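Local coordinates for putative mandelate racemase (Salmonella typhimurium, PDB 2O56), which is a magnesium-binding member of the enolase superfamily, probably a hydro-lyase of the mandelate racemase type, whose substrate is not established, at residues Pro117-Leu122 with Met337-Pro342; Ile218-His223 with Phe244-Pro249. All coordinates share one frame; numbering follows the deposited sequence.

Overall arrangement
From the N terminus the chain first lays down three strands of the antiparallel sheet, which strand 395-398 joins at the far end of the chain. Segment 117-122 follows the long helix 93-114. The chain then runs into the parallel-stranded barrel. There interaction 2 closes a short loop, in which helix 228-238 links strand 217-221 to strand 246-247. Much later, helix 328-340 brings segment 337-342 back against 117-122, and interaction 1 closes a far longer loop. Interaction 2 falls within the span of interaction 1, and the two do not cross. Interaction 1 joins N-terminal-domain sequence to a barrel helix; interaction 2 joins neighbouring barrel strands at the metal. They lie about 26 Å apart, centre to centre.

Interaction 1: residues Pro117-Leu122 with Met337-Pro342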
loop_
_atom_site.group_PDB
_atom_site.type_symbol
_atom_site.label_atom_id
_atom_site.label_comp_id
_atom_site.label_asym_id
_atom_site.label_seq_id
_atom_site.Cartn_x
_atom_site.Cartn_y
_atom_site.Cartn_z
ATOM N N PRO A 117 -25.631 14.797 -37.266
ATOM C CA PRO A 117 -24.840 15.588 -36.324
ATOM C C PRO A 117 -23.982 14.729 -35.379
ATOM O O PRO A 117 -24.351 13.598 -35.037
ATOM C CB PRO A 117 -25.907 16.350 -35.529
ATOM C CG PRO A 117 -27.117 15.469 -35.620
ATOM C CD PRO A 117 -27.075 14.888 -36.984
ATOM N N LEU A 118 -22.852 15.295 -34.969
ATOM C CA LEU A 118 -21.876 14.618 -34.127
ATOM C C LEU A 118 -22.458 13.936 -32.890
ATOM O O LEU A 118 -22.107 12.792 -32.625
ATOM C CB LEU A 118 -20.738 15.582 -33.746
ATOM C CG LEU A 118 -19.627 15.108 -32.802
ATOM C CD1 LEU A 118 -18.928 13.891 -33.360
ATOM C CD2 LEU A 118 -18.629 16.237 -32.572
ATOM N N TYR A 119 -23.352 14.611 -32.159
ATOM C CA TYR A 119 -23.903 14.037 -30.929
ATOM C C TYR A 119 -24.535 12.664 -31.134
ATOM O O TYR A 119 -24.410 11.790 -30.283
ATOM C CB TYR A 119 -24.845 15.019 -30.191
ATOM C CG TYR A 119 -26.217 15.200 -30.824
ATOM C CD1 TYR A 119 -27.274 14.341 -30.505
ATOM C CD2 TYR A 119 -26.455 16.213 -31.749
ATOM C CE1 TYR A 119 -28.540 14.486 -31.090
ATOM C CE2 TYR A 119 -27.737 16.374 -32.337
ATOM C CZ TYR A 119 -28.761 15.505 -32.006
ATOM O OH TYR A 119 -30.012 15.636 -32.584
ATOM N N LYS A 120 -25.183 12.463 -32.282
ATOM C CA LYS A 120 -25.825 11.191 -32.591
ATOM C C LYS A 120 -24.791 10.084 -32.850
ATOM O O LYS A 120 -25.016 8.933 -32.505
ATOM C CB LYS A 120 -26.743 11.331 -33.814
ATOM C CG LYS A 120 -28.054 11.980 -33.552
ATOM C CD LYS A 120 -28.936 11.937 -34.786
ATOM C CE LYS A 120 -30.358 12.277 -34.412
ATOM N NZ LYS A 120 -31.276 12.258 -35.584
ATOM N N MET A 121 -23.660 10.445 -33.446
ATOM C CA MET A 121 -22.555 9.515 -33.618
ATOM C C MET A 121 -21.824 9.222 -32.310
ATOM O O MET A 121 -21.137 8.219 -32.211
ATOM C CB MET A 121 -21.561 10.056 -34.639
ATOM C CG MET A 121 -22.193 10.401 -35.991
ATOM S SD MET A 121 -20.918 10.760 -37.193
ATOM C CE MET A 121 -20.400 12.355 -36.648
ATOM N N LEU A 122 -21.980 10.092 -31.312
ATOM C CA LEU A 122 -21.404 9.853 -29.994
ATOM C C LEU A 122 -22.389 9.155 -29.036
ATOM O O LEU A 122 -22.120 9.020 -27.848
ATOM C CB LEU A 122 -20.910 11.184 -29.388
ATOM C CG LEU A 122 -19.710 11.829 -30.094
ATOM C CD1 LEU A 122 -19.368 13.134 -29.458
ATOM C CD2 LEU A 122 -18.475 10.881 -30.081
ATOM N N MET A 337 -20.336 16.697 -27.447
ATOM C CA MET A 337 -19.854 15.743 -26.448
ATOM C C MET A 337 -20.748 15.847 -25.224
ATOM O O MET A 337 -21.210 14.846 -24.698
ATOM C CB MET A 337 -18.405 16.065 -26.063
ATOM C CG MET A 337 -17.695 14.999 -25.161
ATOM S SD MET A 337 -17.349 13.445 -26.000
ATOM C CE MET A 337 -16.051 13.933 -27.130
ATOM N N GLU A 338 -20.992 17.071 -24.785
ATOM C CA GLU A 338 -21.735 17.295 -23.552
ATOM C C GLU A 338 -23.209 16.871 -23.675
ATOM O O GLU A 338 -23.882 16.656 -22.672
ATOM C CB GLU A 338 -21.609 18.760 -23.139
ATOM C CG GLU A 338 -20.177 19.129 -22.751
ATOM C CD GLU A 338 -19.957 20.620 -22.567
ATOM O OE1 GLU A 338 -20.575 21.414 -23.304
ATOM O OE2 GLU A 338 -19.137 20.997 -21.698
ATOM N N THR A 339 -23.690 16.744 -24.913
ATOM C CA THR A 339 -25.058 16.306 -25.177
ATOM C C THR A 339 -25.192 14.814 -25.020
ATOM O O THR A 339 -26.196 14.332 -24.491
ATOM C CB THR A 339 -25.525 16.726 -26.606
ATOM O OG1 THR A 339 -25.536 18.145 -26.691
ATOM C CG2 THR A 339 -26.918 16.225 -26.924
ATOM N N ALA A 340 -24.171 14.087 -25.493
ATOM C CA ALA A 340 -24.208 12.634 -25.544
ATOM C C ALA A 340 -23.834 11.935 -24.225
ATOM O O ALA A 340 -24.425 10.905 -23.863
ATOM C CB ALA A 340 -23.280 12.142 -26.648
ATOM N N ILE A 341 -22.823 12.446 -23.537
ATOM C CA ILE A 341 -22.293 11.729 -22.365
ATOM C C ILE A 341 -23.278 11.756 -21.182
ATOM O O ILE A 341 -23.955 12.771 -20.952
ATOM C CB ILE A 341 -20.896 12.262 -21.928
ATOM C CG1 ILE A 341 -20.978 13.746 -21.567
ATOM C CG2 ILE A 341 -19.851 12.053 -23.033
ATOM C CD1 ILE A 341 -19.754 14.260 -20.809
ATOM N N PRO A 342 -23.370 10.631 -20.431
ATOM C CA PRO A 342 -24.197 10.601 -19.215
ATOM C C PRO A 342 -23.692 11.489 -18.090
ATOM O O PRO A 342 -24.503 11.991 -17.312
ATOM C CB PRO A 342 -24.201 9.118 -18.794
ATOM C CG PRO A 342 -23.125 8.470 -19.560
ATOM C CD PRO A 342 -22.738 9.331 -20.729
#
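Leu-122 meets Ala-340 and Met-337 where the short helix 118-121 ends against the end of helix 328-340. Leu-122 CB lies 3.7 Å from Ala-340 CB. With CG anti to the carbonyl carbon (chi1 -68°), the side chain carries on to Met-337. Leu-122 CD1 sits 4.0 Å from Met-337 CA and equally near Met-337 SD. The Met-337 chain leaves its helix pointing away, but the bend at chi2 brings its sulfur back to Leu-122, and the one at chi3 sets the CE methyl beside the same CD1. The two side chains meet at about a right angle.

Tyr-119 makes the other half of the contact. Tyr-119 CB is 4.0 Å from Thr-339 CB, and Thr-339 CG2 approaches the ring obliquely. The ring then leads away from helix 328-340, and its hydroxyl bonds to Glu-377. Thr-339 keeps its own hydroxyl on its helix, bonded to Leu-335 O, and turns its methyl to Tyr-119. Ala-340 CB also comes 3.5 Å from Leu-122 O, a buried carbonyl with no polar partner in the model. Ile-303 of helix 302-314 packs on Leu-122.

Between the segments the contact is apolar, with no hydrogen bond. Just beside it, His-336 ND1 bonds Tyr-119 N and adds a polar tie between the same two helices. Sequence of the N-terminal domain is thus fitted to a barrel helix, away from the metal site.

Interaction 2: residues Ile218-His223 with Phe244-Pro249; sequences IIAEMH and FYYEEP. With MG (magnesium ion), chain I.
Ile-219 CG1 stands over one face of the Tyr-245 ring, 4.0 Å from its centroid and close to the normal, in a CH-pi contact. The same CG1 meets the Phe-244 ring at its edge, in plane. Tyr-246 has Ala-220 O at its ring edge. Met-222 CG packs obliquely at CE1, and the sulfur makes a Met-aromatic contact, also oblique. Glu-221 CD lies over one face of the His-223 ring.

The backbones run parallel, as neighbouring barrel strands. Ala-220 bonds to the residues flanking its bridge partner Tyr-246, both on the one neighbouring segment. Ala-220 N gives a bond to Tyr-245 O (3.1 Å), and Ala-220 O accepts a straighter one from Glu-247 N (2.8 Å, 168°). Phe-244 N to Ile-218 O and Met-222 N to Glu-247 O extend the pairing.

On the same face, the extended chain of Glu-247 and the bent one of Glu-221 converge on magnesium, their carboxylate planes 60° apart. Glu-221 OE1 binds magnesium at 2.3 Å and Glu-247 OE2 at 2.2 Å. Glu-273 and two waters complete the modelled shell. Glu-221 OE2 accepts a hydrogen bond from His-223 N (2.9 Å), which comes from above the carboxylate plane. Lys-172 pairs with Glu-247 OE1, and Arg-274 with Glu-248.

The metal probably offsets the repulsion between Glu-221 OE1 and Glu-247 OE2, 3.1 Å apart. Strand pairing thus places two ligands of the enolase-superfamily metal site.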
loop_
_atom_site.group_PDB
_atom_site.type_symbol
_atom_site.label_atom_id
_atom_site.label_comp_id
_atom_site.label_asym_id
_atom_site.label_seq_id
_atom_site.Cartn_x
_atom_site.Cartn_y
_atom_site.Cartn_z
ATOM N N ILE A 218 -20.615 28.984 -7.589
ATOM C CA ILE A 218 -19.363 29.684 -7.779
ATOM C C ILE A 218 -18.221 28.656 -7.908
ATOM O O ILE A 218 -17.994 27.858 -6.998
ATOM C CB ILE A 218 -19.049 30.633 -6.607
ATOM C CG1 ILE A 218 -20.133 31.731 -6.477
ATOM C CG2 ILE A 218 -17.663 31.251 -6.790
ATOM C CD1 ILE A 218 -19.947 32.620 -5.251
ATOM N N ILE A 219 -17.529 28.700 -9.038
ATOM C CA ILE A 219 -16.309 27.916 -9.239
ATOM C C ILE A 219 -15.111 28.825 -8.979
ATOM O O ILE A 219 -15.043 29.933 -9.511
ATOM C CB ILE A 219 -16.254 27.335 -10.683
ATOM C CG1 ILE A 219 -17.470 26.447 -10.931
ATOM C CG2 ILE A 219 -14.929 26.559 -10.941
ATOM C CD1 ILE A 219 -17.827 26.287 -12.399
ATOM N N ALA A 220 -14.179 28.361 -8.142
ATOM C CA ALA A 220 -12.946 29.083 -7.891
ATOM C C ALA A 220 -11.844 28.519 -8.769
ATOM O O ALA A 220 -11.521 27.337 -8.669
ATOM C CB ALA A 220 -12.570 28.932 -6.430
ATOM N N GLU A 221 -11.287 29.375 -9.624
ATOM C CA GLU A 221 -10.291 28.992 -10.613
ATOM C C GLU A 221 -8.939 29.506 -10.135
ATOM O O GLU A 221 -8.842 30.624 -9.639
ATOM C CB GLU A 221 -10.692 29.595 -11.964
ATOM C CG GLU A 221 -9.595 29.949 -12.902
ATOM C CD GLU A 221 -9.160 28.766 -13.752
ATOM O OE1 GLU A 221 -9.627 28.649 -14.905
ATOM O OE2 GLU A 221 -8.355 27.944 -13.264
ATOM N N MET A 222 -7.904 28.673 -10.241
ATOM C CA MET A 222 -6.588 29.018 -9.707
ATOM C C MET A 222 -5.513 29.051 -10.789
ATOM O O MET A 222 -4.421 29.560 -10.549
ATOM C CB MET A 222 -6.149 28.018 -8.633
ATOM C CG MET A 222 -7.018 27.952 -7.414
ATOM S SD MET A 222 -7.343 29.545 -6.630
ATOM C CE MET A 222 -5.852 29.788 -5.684
ATOM N N HIS A 223 -5.816 28.461 -11.944
ATOM C CA HIS A 223 -4.951 28.477 -13.131
ATOM C C HIS A 223 -3.620 27.737 -12.941
ATOM O O HIS A 223 -2.737 27.861 -13.794
ATOM C CB HIS A 223 -4.634 29.915 -13.570
ATOM C CG HIS A 223 -5.750 30.616 -14.281
ATOM N ND1 HIS A 223 -6.483 31.633 -13.695
ATOM C CD2 HIS A 223 -6.240 30.471 -15.534
ATOM C CE1 HIS A 223 -7.383 32.073 -14.554
ATOM N NE2 HIS A 223 -7.258 31.386 -15.676
ATOM N N PHE A 244 -18.482 25.460 -5.695
ATOM C CA PHE A 244 -19.058 24.378 -6.540
ATOM C C PHE A 244 -17.964 23.364 -6.905
ATOM O O PHE A 244 -18.094 22.163 -6.656
ATOM C CB PHE A 244 -19.595 24.986 -7.833
ATOM C CG PHE A 244 -20.538 24.115 -8.594
ATOM C CD1 PHE A 244 -21.628 23.515 -7.976
ATOM C CD2 PHE A 244 -20.369 23.947 -9.966
ATOM C CE1 PHE A 244 -22.506 22.729 -8.714
ATOM C CE2 PHE A 244 -21.254 23.164 -10.715
ATOM C CZ PHE A 244 -22.307 22.546 -10.079
ATOM N N TYR A 245 -16.900 23.864 -7.515
ATOM C CA TYR A 245 -15.623 23.167 -7.454
ATOM C C TYR A 245 -14.419 24.085 -7.541
ATOM O O TYR A 245 -14.555 25.277 -7.796
ATOM C CB TYR A 245 -15.583 22.032 -8.475
ATOM C CG TYR A 245 -16.031 22.361 -9.895
ATOM C CD1 TYR A 245 -15.146 22.899 -10.820
ATOM C CD2 TYR A 245 -17.330 22.065 -10.326
ATOM C CE1 TYR A 245 -15.540 23.162 -12.123
ATOM C CE2 TYR A 245 -17.728 22.325 -11.635
ATOM C CZ TYR A 245 -16.833 22.882 -12.517
ATOM O OH TYR A 245 -17.213 23.129 -13.813
ATOM N N TYR A 246 -13.231 23.520 -7.309
ATOM C CA TYR A 246 -12.006 24.278 -7.119
ATOM C C TYR A 246 -11.078 23.832 -8.250
ATOM O O TYR A 246 -10.665 22.685 -8.259
ATOM C CB TYR A 246 -11.399 23.846 -5.781
ATOM C CG TYR A 246 -10.238 24.677 -5.247
ATOM C CD1 TYR A 246 -10.109 26.028 -5.559
ATOM C CD2 TYR A 246 -9.279 24.097 -4.403
ATOM C CE1 TYR A 246 -9.060 26.782 -5.051
ATOM C CE2 TYR A 246 -8.216 24.850 -3.883
ATOM C CZ TYR A 246 -8.114 26.185 -4.213
ATOM O OH TYR A 246 -7.074 26.924 -3.718
ATOM N N GLU A 247 -10.771 24.723 -9.196
ATOM C CA GLU A 247 -10.235 24.333 -10.506
ATOM C C GLU A 247 -8.722 24.545 -10.610
ATOM O O GLU A 247 -8.198 25.613 -10.281
ATOM C CB GLU A 247 -10.949 25.098 -11.652
ATOM C CG GLU A 247 -10.317 24.860 -13.002
ATOM C CD GLU A 247 -11.090 25.448 -14.160
ATOM O OE1 GLU A 247 -12.325 25.640 -14.059
ATOM O OE2 GLU A 247 -10.449 25.721 -15.191
ATOM N N GLU A 248 -8.020 23.516 -11.075
ATOM C CA GLU A 248 -6.570 23.563 -11.216
ATOM C C GLU A 248 -5.806 24.186 -10.043
ATOM O O GLU A 248 -5.014 25.110 -10.251
ATOM C CB GLU A 248 -6.203 24.307 -12.513
ATOM C CG GLU A 248 -6.480 23.508 -13.782
ATOM C CD GLU A 248 -5.588 23.917 -14.924
ATOM O OE1 GLU A 248 -5.701 25.076 -15.351
ATOM O OE2 GLU A 248 -4.773 23.088 -15.394
ATOM N N PRO A 249 -6.008 23.674 -8.811
ATOM C CA PRO A 249 -5.271 24.273 -7.698
ATOM C C PRO A 249 -3.746 24.110 -7.882
ATOM O O PRO A 249 -2.953 24.911 -7.391
ATOM C CB PRO A 249 -5.755 23.458 -6.496
ATOM C CG PRO A 249 -6.220 22.148 -7.074
ATOM C CD PRO A 249 -6.822 22.519 -8.375
HETATM MG MG MG I . -9.173 26.976 -16.475
HETATM O O HOH W 1 -10.445 27.684 -18.152
HETATM O O HOH W 2 -7.284 26.741 -15.000
#